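Local coordinates for uncharacterized protein (Trypanosoma congolense, PDB 4E40), which probably takes up haptoglobin-hemoglobin at the trypanosome cell surface, acting as a receptor built as an elongated helical bundle, at residues Y168-T171 with A172-A176. Numbering follows the deposited sequence.
Sequences YDVT and AKSLA
Thr171 and Ser174 exchange two hydrogen bonds where the loop segment 168-171 runs into helix 172-180. Ser174 can be followed outward from its backbone. Its CB lies 3.7 Å from Thr171 OG1, a plain van der Waals approach. Its OG sits between its own backbone N and carbonyl carbon (chi1 71°), which swings the hydroxyl back toward the start of the helix. There OG accepts from Thr171 N at 3.0 Å, and the N-H points almost straight at it (176°). The same oxygen is also hydrogen-bonded to Gln24 NE2 of helix 12-26, so one hydroxyl ties the turn to the neighbouring helix. It also rests 3.7 Å from Val170 CA.

The return bond comes from Thr171, the N-cap residue. Its chi1 of 62° turns OG1 over the first helical turn, where it accepts from Ser174 N at 2.9 Å. The two reciprocal bonds make a capping box, here within the helical haptoglobin-hemoglobin receptor domain of the longer protein. It gives an N-H of the first turn an acceptor where no helical carbonyl four residues back is available. OG1 also lies 3.6 Å from Lys173 CB, while the Lys173 chain runs on fully extended, away from the loop.

The first i to i-4 backbone bond of the helix runs from Leu175 N to Thr171 O at 2.9 Å. Beside the box, buried Val170 places CG1 4.3 Å from Leu175 CB, an apolar contact. Leu175 packs onward against Leu21 and Leu25 of helix 12-26, and against Ile198 and Leu199 of helix 192-246. Ala172 lies against Leu202 on that last helix.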
# COMPACT_ATOMS: atom_id res chain seq x y z
N TYR A 168 1.76 13.30 18.86
CA TYR A 168 0.88 12.65 17.90
C TYR A 168 1.21 12.99 16.45
O TYR A 168 0.43 12.72 15.56
CB TYR A 168 -0.59 13.07 18.17
CG TYR A 168 -1.20 12.25 19.31
CD1 TYR A 168 -2.02 11.13 18.95
CD2 TYR A 168 -1.03 12.62 20.61
CE1 TYR A 168 -2.60 10.33 19.91
CE2 TYR A 168 -1.62 11.81 21.62
CZ TYR A 168 -2.39 10.70 21.22
OH TYR A 168 -3.02 9.89 22.21
N ASP A 169 2.35 13.70 16.25
CA ASP A 169 2.67 14.14 14.92
C ASP A 169 4.05 13.61 14.49
O ASP A 169 4.67 14.19 13.59
CB ASP A 169 2.74 15.64 14.93
CG ASP A 169 1.44 16.26 15.46
OD1 ASP A 169 0.38 15.81 15.01
OD2 ASP A 169 1.55 17.15 16.29
N VAL A 170 4.40 12.46 15.02
CA VAL A 170 5.80 11.93 14.75
C VAL A 170 5.93 11.45 13.32
O VAL A 170 5.05 10.77 12.73
CB VAL A 170 6.16 10.78 15.68
CG1 VAL A 170 7.56 10.19 15.32
CG2 VAL A 170 6.20 11.30 17.06
N THR A 171 7.10 11.80 12.73
CA THR A 171 7.52 11.29 11.45
C THR A 171 8.95 10.77 11.58
O THR A 171 9.64 11.09 12.54
CB THR A 171 7.51 12.34 10.31
OG1 THR A 171 8.41 13.38 10.62
CG2 THR A 171 6.12 12.97 10.20
N ALA A 172 9.37 9.97 10.58
CA ALA A 172 10.80 9.58 10.61
C ALA A 172 11.69 10.83 10.60
O ALA A 172 12.73 10.84 11.26
CB ALA A 172 11.14 8.64 9.40
N LYS A 173 11.30 11.86 9.88
CA LYS A 173 12.07 13.09 9.85
C LYS A 173 12.13 13.76 11.20
O LYS A 173 13.23 14.16 11.65
CB LYS A 173 11.42 14.02 8.80
CG LYS A 173 12.15 15.34 8.69
CD LYS A 173 11.43 16.24 7.65
CE LYS A 173 12.18 17.57 7.48
NZ LYS A 173 11.48 18.39 6.43
N SER A 174 10.98 13.88 11.88
CA SER A 174 11.06 14.57 13.16
C SER A 174 11.77 13.72 14.23
O SER A 174 12.48 14.27 15.07
CB SER A 174 9.64 15.00 13.66
OG SER A 174 8.90 13.82 14.07
N LEU A 175 11.66 12.39 14.16
CA LEU A 175 12.33 11.58 15.14
C LEU A 175 13.85 11.68 14.92
O LEU A 175 14.59 11.76 15.88
CB LEU A 175 11.82 10.15 15.03
CG LEU A 175 12.56 9.16 15.95
CD1 LEU A 175 12.45 9.54 17.45
CD2 LEU A 175 11.99 7.76 15.70
N ALA A 176 14.25 11.60 13.63
CA ALA A 176 15.71 11.74 13.37
C ALA A 176 16.24 13.07 13.87
O ALA A 176 17.35 13.10 14.45
CB ALA A 176 15.96 11.56 11.88